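Local coordinates for pullulanase (Klebsiella oxytoca, PDB 2YOC), which probably hydrolyses the alpha-1,6-glucosidic branch linkages of pullulan and related dextrins, as a pullulanase that is secreted through a type 2 secretion system, at residues D395-P400 against A578-L583; Q427-E432 against G443-V448; L438-G443 against R573-A578. One frame throughout, in Å; residues are numbered along the deposited sequence.

In the fold
Contacts 1 and 3 share helix 567-582: contact 3 uses its middle and contact 1 its later part, with Ala578 common to both and their centres about 10 Å apart. Contact 2 lies on the far side of contact 3, its centre about 11 Å from that of contact 3 and about 20 Å from that of contact 1. Gly443 carries the chain directly from contact 3 into contact 2. Leucines join all three: Leu583 CD2 meets Val448 CG1 at 3.8 Å, Leu583 CD1 meets Leu440 CD1 at 4.1 Å, and Leu440 CD1 meets Met447 SE at 3.8 Å. The three contacts lie around helices 446-457 and 567-582 on the outside of the parallel eight-stranded barrel, which in this family carries the active site.

Contact 1: D395-P400 against A578-L583; sequences DNLTMP and AIKQDL
Leu397 and Pro400 both lie against the long side chain of Lys580, each crossing it at about a right angle. In Leu397, CG anti to the backbone N (chi1 -180°) carries the fork to the helix, where its two methyls part. CD2 meets Lys580 CD at 3.8 Å, while CD1 lies 3.5 Å from Gln581 NE2, a van der Waals contact of a methyl with the amide nitrogen. Farther along the loop, the ring of Pro400 covers the base of the lysine. Its CD lies 3.8 Å from Lys580 CB and equally far from Lys580 CG, and its CG sits 3.7 Å from Lys580 O. No hydrogen bond crosses between the segments, which meet by van der Waals contact, mostly of hydrocarbon with the lysine stem.

The lysine stays extended beyond CG, and the stem flanked by Leu397 and Pro400 carries NZ to the chain just ahead of strand 661-664. There it bonds to Lys658 O and forms a salt bridge with Asp660, so the ammonium of a buried residue is satisfied. Met399, modelled as selenomethionine, has its CB turned from the helix, and its side chain packs on Asp660, Asn586 and Asn686.

Behind these groups, residues 578-582 include a wider pi-type turn, in which Leu583 N bonds to Ala578 O at 2.9 Å. The side chain of Leu583 packs on Val448, Leu451 and Lys452 of helix 446-457. The loop 395-400 thus covers the chain where it passes from helix 567-582 into strand 586-591, an alpha-to-beta connection of the (beta/alpha)8 barrel.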
# COMPACT_ATOMS: atom_id res chain seq x y z
N ASP B 395 -40.47 21.03 37.14
CA ASP B 395 -40.41 19.67 37.65
C ASP B 395 -40.96 18.63 36.67
O ASP B 395 -40.46 17.50 36.64
CB ASP B 395 -41.03 19.58 39.05
CG ASP B 395 -40.42 20.58 40.02
OD1 ASP B 395 -39.39 20.24 40.66
OD2 ASP B 395 -40.94 21.72 40.10
N ASN B 396 -41.91 19.02 35.81
CA ASN B 396 -42.46 18.11 34.80
C ASN B 396 -42.02 18.48 33.37
O ASN B 396 -42.81 18.46 32.45
CB ASN B 396 -43.98 17.94 34.97
CG ASN B 396 -44.41 17.45 36.34
OD1 ASN B 396 -43.96 16.42 36.85
ND2 ASN B 396 -45.31 18.20 36.99
N LEU B 397 -40.74 18.84 33.21
CA LEU B 397 -40.17 19.14 31.90
C LEU B 397 -39.44 17.90 31.39
O LEU B 397 -38.58 17.34 32.09
CB LEU B 397 -39.22 20.35 31.93
CG LEU B 397 -38.59 20.71 30.59
CD1 LEU B 397 -39.61 21.27 29.62
CD2 LEU B 397 -37.41 21.63 30.76
N THR B 398 -39.78 17.47 30.17
CA THR B 398 -39.16 16.29 29.56
C THR B 398 -38.38 16.69 28.31
O THR B 398 -38.64 17.73 27.71
CB THR B 398 -40.20 15.24 29.20
OG1 THR B 398 -41.18 15.82 28.32
CG2 THR B 398 -40.85 14.61 30.42
N MSE B 399 -37.42 15.82 27.92
CA MSE B 399 -36.55 15.91 26.75
C MSE B 399 -37.45 15.76 25.50
O MSE B 399 -38.07 14.70 25.34
CB MSE B 399 -35.59 14.73 26.85
CG MSE B 399 -34.32 14.86 26.10
SE MSE B 399 -33.25 13.24 26.35
CE MSE B 399 -33.00 13.25 28.32
N PRO B 400 -37.57 16.79 24.64
CA PRO B 400 -38.45 16.65 23.46
C PRO B 400 -38.04 15.57 22.45
O PRO B 400 -38.90 15.01 21.76
CB PRO B 400 -38.43 18.05 22.82
CG PRO B 400 -37.21 18.70 23.34
CD PRO B 400 -36.94 18.12 24.70
N ALA B 578 -38.07 27.18 27.65
CA ALA B 578 -38.41 27.78 26.37
C ALA B 578 -37.84 26.93 25.23
O ALA B 578 -38.60 26.55 24.34
CB ALA B 578 -37.85 29.20 26.30
N ILE B 579 -36.54 26.59 25.28
CA ILE B 579 -35.90 25.77 24.24
C ILE B 579 -36.63 24.40 24.10
O ILE B 579 -37.03 24.04 22.99
CB ILE B 579 -34.36 25.62 24.43
CG1 ILE B 579 -33.67 27.01 24.47
CG2 ILE B 579 -33.74 24.71 23.36
CD1 ILE B 579 -32.23 27.02 24.97
N LYS B 580 -36.84 23.69 25.20
CA LYS B 580 -37.48 22.38 25.14
C LYS B 580 -38.99 22.35 24.87
O LYS B 580 -39.47 21.45 24.17
CB LYS B 580 -37.14 21.54 26.39
CG LYS B 580 -35.69 21.24 26.52
CD LYS B 580 -35.49 20.42 27.75
CE LYS B 580 -34.07 19.95 27.92
NZ LYS B 580 -34.00 18.85 28.90
N GLN B 581 -39.75 23.28 25.47
CA GLN B 581 -41.20 23.29 25.38
C GLN B 581 -41.73 24.15 24.23
O GLN B 581 -42.55 23.70 23.44
CB GLN B 581 -41.76 23.81 26.69
CG GLN B 581 -42.86 22.99 27.31
CD GLN B 581 -43.06 23.46 28.73
OE1 GLN B 581 -43.35 24.64 28.99
NE2 GLN B 581 -42.87 22.54 29.68
N ASP B 582 -41.28 25.40 24.16
CA ASP B 582 -41.71 26.38 23.17
C ASP B 582 -41.00 26.24 21.82
O ASP B 582 -41.60 26.54 20.79
CB ASP B 582 -41.61 27.81 23.76
CG ASP B 582 -42.09 27.97 25.22
OD1 ASP B 582 -42.79 27.06 25.74
OD2 ASP B 582 -41.76 29.01 25.84
N LEU B 583 -39.73 25.77 21.82
CA LEU B 583 -38.99 25.55 20.57
C LEU B 583 -38.86 24.06 20.25
O LEU B 583 -38.45 23.73 19.14
CB LEU B 583 -37.59 26.20 20.55
CG LEU B 583 -37.38 27.64 20.96
CD1 LEU B 583 -36.01 28.10 20.51
CD2 LEU B 583 -38.39 28.54 20.34

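Contact 2: Q427-E432 against G443-V448; sequences QTVPAE and GDSNMV
The side chains of Thr428 and Asn446 meet at about a right angle, the threonine coming up against the first turn of helix 446-457. Its OG1 takes a hydrogen bond from Asn446 N at 2.8 Å, with an N-H...O angle of 161°. Chi1 of 54° makes this possible by setting OG1 between its own backbone N and carbonyl carbon, on the side facing the helix start. Both branches of Thr428 lie over one face of the Asn446 amide, OG1 above Asn446 CG at 3.5 Å and CG2, shifted off centre, 3.7 Å from Asn446 OD1. Next to this pair, Val429 lays CG2 against Ser445 CB at 3.6 Å and adds a small apolar contact.

Ser445 sits directly ahead of the helix as its N-cap. Its OG, with chi1 75°, receives Val448 N at 2.9 Å and is also bonded to Ala442 O, which fixes the rotation of the hydroxymethyl group. Asp426 binds here as well: its OD1 is hydrogen-bonded to Thr428 OG1, and its OD2 to Met447 N. Three successive N-H groups at the start of the helix are thereby met by side-chain oxygens of Thr428, Asp426 and Ser445 in turn. The carboxylate would probably also interact favourably with the positive end of the helix dipole.

Asn446 touches Ser892 and Met447 touches Tyr891, both of a distant loop. The whole is an N-terminal helix cap in which the serine N-cap is supplemented from an adjoining loop, within the long connection that follows strand 413-417 of the (beta/alpha)8 barrel.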
# COMPACT_ATOMS: atom_id res chain seq x y z
N GLN B 427 -33.80 43.21 16.67
CA GLN B 427 -34.65 44.33 17.08
C GLN B 427 -36.01 43.87 17.60
O GLN B 427 -36.56 44.52 18.51
CB GLN B 427 -34.80 45.35 15.94
CG GLN B 427 -33.48 45.96 15.49
CD GLN B 427 -32.80 46.80 16.56
OE1 GLN B 427 -33.42 47.63 17.25
NE2 GLN B 427 -31.48 46.63 16.70
N THR B 428 -36.53 42.74 17.08
CA THR B 428 -37.83 42.20 17.50
C THR B 428 -37.77 41.61 18.90
O THR B 428 -38.82 41.20 19.45
CB THR B 428 -38.40 41.24 16.45
OG1 THR B 428 -37.44 40.23 16.16
CG2 THR B 428 -38.81 41.93 15.19
N VAL B 429 -36.56 41.58 19.49
CA VAL B 429 -36.31 41.11 20.86
C VAL B 429 -36.28 42.37 21.75
O VAL B 429 -35.43 43.23 21.49
CB VAL B 429 -35.00 40.29 21.01
CG1 VAL B 429 -34.83 39.79 22.45
CG2 VAL B 429 -34.94 39.14 20.03
N PRO B 430 -37.14 42.48 22.80
CA PRO B 430 -37.10 43.68 23.67
C PRO B 430 -35.69 43.98 24.13
O PRO B 430 -34.96 43.06 24.52
CB PRO B 430 -38.01 43.32 24.84
CG PRO B 430 -38.32 41.86 24.70
CD PRO B 430 -38.19 41.55 23.25
N ALA B 431 -35.29 45.23 23.95
CA ALA B 431 -33.95 45.74 24.23
C ALA B 431 -33.28 45.15 25.47
O ALA B 431 -32.17 44.63 25.37
CB ALA B 431 -33.96 47.26 24.30
N GLU B 432 -33.99 45.16 26.62
CA GLU B 432 -33.49 44.66 27.90
C GLU B 432 -33.20 43.15 27.95
O GLU B 432 -32.50 42.69 28.86
CB GLU B 432 -34.38 45.15 29.07
CG GLU B 432 -35.70 44.42 29.26
CD GLU B 432 -36.78 44.52 28.21
OE1 GLU B 432 -36.75 45.43 27.34
OE2 GLU B 432 -37.69 43.65 28.25
N GLY B 443 -41.13 35.09 22.05
CA GLY B 443 -41.88 34.27 21.10
C GLY B 443 -42.13 34.91 19.76
O GLY B 443 -42.15 34.22 18.74
N ASP B 444 -42.28 36.25 19.75
CA ASP B 444 -42.55 37.04 18.57
C ASP B 444 -41.30 37.80 18.10
O ASP B 444 -41.33 39.02 17.91
CB ASP B 444 -43.76 37.96 18.82
CG ASP B 444 -45.03 37.21 19.20
OD1 ASP B 444 -45.47 36.32 18.42
OD2 ASP B 444 -45.60 37.52 20.28
N SER B 445 -40.20 37.09 17.93
CA SER B 445 -38.98 37.68 17.43
C SER B 445 -38.53 36.96 16.16
O SER B 445 -38.96 35.83 15.91
CB SER B 445 -37.88 37.65 18.49
OG SER B 445 -37.33 36.36 18.65
N ASN B 446 -37.68 37.61 15.34
CA ASN B 446 -37.16 36.98 14.12
C ASN B 446 -36.32 35.76 14.48
O ASN B 446 -36.48 34.70 13.86
CB ASN B 446 -36.31 37.96 13.31
CG ASN B 446 -37.00 39.21 12.84
OD1 ASN B 446 -38.24 39.29 12.73
ND2 ASN B 446 -36.18 40.23 12.55
N MSE B 447 -35.45 35.90 15.50
CA MSE B 447 -34.59 34.84 15.98
C MSE B 447 -35.44 33.69 16.52
O MSE B 447 -35.33 32.59 15.99
CB MSE B 447 -33.60 35.38 17.02
CG MSE B 447 -32.60 34.35 17.52
SE MSE B 447 -33.26 33.39 19.06
CE MSE B 447 -33.39 34.83 20.37
N VAL B 448 -36.29 33.94 17.54
CA VAL B 448 -37.10 32.87 18.13
C VAL B 448 -37.92 32.12 17.08
O VAL B 448 -37.79 30.89 16.98
CB VAL B 448 -37.91 33.28 19.37
CG1 VAL B 448 -38.93 32.21 19.77
CG2 VAL B 448 -36.99 33.61 20.54

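Contact 3: L438-G443 against R573-A578; sequences LALTAG and RTMIQA
Thr574 turns OG1 beside its backbone N (chi1 -52°), where it bonds to Lys570 O one turn earlier in the helix, and this leaves CG2 to face Leu438 and Thr441. That methyl lies 3.7 Å from Leu438 CD2 and 3.9 Å from Thr441 CG2, so a single threonine fits against two residues of the 3-10 turn. Leu440, with CG anti to its carbonyl carbon, slants across the side chain of Met575, a selenomethionine whose CG is anti to its backbone N (chi1 180°). Leu440 CD2 approaches Met575 CG at 3.8 Å; Met575 SE remains beside Leu440 CD2 (4.0 Å), and the bend at chi3 takes CE away. Met575 also reaches Ile419. One turn along the helix, Ala578 puts CB 3.9 Å from Leu440 O and 4.4 Å from Leu440 CB, its small size letting the backbone of the turn come near.

Two donors hold Leu438 O: Thr441 N at 2.8 Å and Thr441 OG1 at 2.6 Å. The hydroxyl lies in the carbonyl plane, with a C=O...O angle of 156°, and this bond fixes the rotation of Thr441 so that its methyl meets Thr574. After the turn, Ala442 makes an inverse gamma turn that leads the chain toward helix 446-457.

Leu440 continues the apolar surface to Met447 and Leu451 of that helix. Through Leu440 the 3-10 turn thus packs against both helix 446-457, before strand 461-464, and helix 567-582, before strand 586-591, on the outside of the (beta/alpha)8 barrel.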
# COMPACT_ATOMS: atom_id res chain seq x y z
N LEU B 438 -33.08 35.12 28.72
CA LEU B 438 -34.51 35.43 28.53
C LEU B 438 -34.94 35.79 27.11
O LEU B 438 -36.12 35.67 26.80
CB LEU B 438 -35.01 36.45 29.54
CG LEU B 438 -35.05 36.00 30.99
CD1 LEU B 438 -35.44 37.18 31.88
CD2 LEU B 438 -36.01 34.82 31.19
N ALA B 439 -33.98 36.15 26.23
CA ALA B 439 -34.23 36.43 24.82
C ALA B 439 -34.98 35.26 24.17
O ALA B 439 -35.83 35.48 23.32
CB ALA B 439 -32.92 36.65 24.09
N LEU B 440 -34.69 34.02 24.58
CA LEU B 440 -35.37 32.87 24.01
C LEU B 440 -36.87 32.84 24.32
O LEU B 440 -37.60 32.08 23.69
CB LEU B 440 -34.67 31.56 24.39
CG LEU B 440 -33.43 31.14 23.59
CD1 LEU B 440 -33.67 31.12 22.09
CD2 LEU B 440 -32.18 31.92 23.99
N THR B 441 -37.35 33.71 25.23
CA THR B 441 -38.78 33.77 25.56
C THR B 441 -39.55 34.73 24.63
O THR B 441 -40.79 34.71 24.60
CB THR B 441 -38.99 34.11 27.03
OG1 THR B 441 -38.72 35.50 27.22
CG2 THR B 441 -38.13 33.26 27.95
N ALA B 442 -38.83 35.58 23.88
CA ALA B 442 -39.40 36.55 22.94
C ALA B 442 -40.03 35.80 21.76
O ALA B 442 -39.52 35.87 20.64
CB ALA B 442 -38.31 37.51 22.45
N GLY B 443 -41.13 35.09 22.05
CA GLY B 443 -41.88 34.27 21.10
C GLY B 443 -42.13 34.91 19.76
O GLY B 443 -42.15 34.22 18.74
N ARG B 573 -32.86 28.47 33.70
CA ARG B 573 -33.91 27.45 33.70
C ARG B 573 -35.05 27.88 32.78
O ARG B 573 -35.45 27.10 31.91
CB ARG B 573 -34.39 27.17 35.11
CG ARG B 573 -33.47 26.23 35.86
CD ARG B 573 -33.87 26.12 37.32
NE ARG B 573 -33.31 24.93 37.97
CZ ARG B 573 -33.33 24.73 39.28
NH1 ARG B 573 -33.88 25.63 40.08
NH2 ARG B 573 -32.79 23.64 39.80
N THR B 574 -35.48 29.15 32.88
CA THR B 574 -36.50 29.72 32.01
C THR B 574 -36.11 29.54 30.55
O THR B 574 -36.96 29.15 29.75
CB THR B 574 -36.80 31.16 32.35
OG1 THR B 574 -37.10 31.26 33.76
CG2 THR B 574 -37.96 31.70 31.50
N MSE B 575 -34.82 29.79 30.20
CA MSE B 575 -34.34 29.59 28.83
C MSE B 575 -34.44 28.10 28.45
O MSE B 575 -34.90 27.80 27.35
CB MSE B 575 -32.93 30.09 28.65
CG MSE B 575 -32.41 29.89 27.25
SE MSE B 575 -30.49 30.09 27.17
CE MSE B 575 -30.01 28.80 28.68
N ILE B 576 -34.05 27.17 29.37
CA ILE B 576 -34.14 25.75 29.09
C ILE B 576 -35.58 25.37 28.80
O ILE B 576 -35.85 24.77 27.75
CB ILE B 576 -33.46 24.84 30.18
CG1 ILE B 576 -31.95 25.19 30.40
CG2 ILE B 576 -33.68 23.35 29.88
CD1 ILE B 576 -30.98 24.95 29.17
N GLN B 577 -36.52 25.78 29.66
CA GLN B 577 -37.93 25.46 29.42
C GLN B 577 -38.43 25.94 28.04
O GLN B 577 -39.08 25.18 27.34
CB GLN B 577 -38.82 25.97 30.55
CG GLN B 577 -40.17 25.30 30.55
CD GLN B 577 -40.90 25.62 31.81
OE1 GLN B 577 -41.28 26.77 32.07
NE2 GLN B 577 -41.16 24.61 32.60
N ALA B 578 -38.07 27.18 27.65
CA ALA B 578 -38.41 27.78 26.37
C ALA B 578 -37.84 26.93 25.23
O ALA B 578 -38.60 26.55 24.34
CB ALA B 578 -37.85 29.20 26.30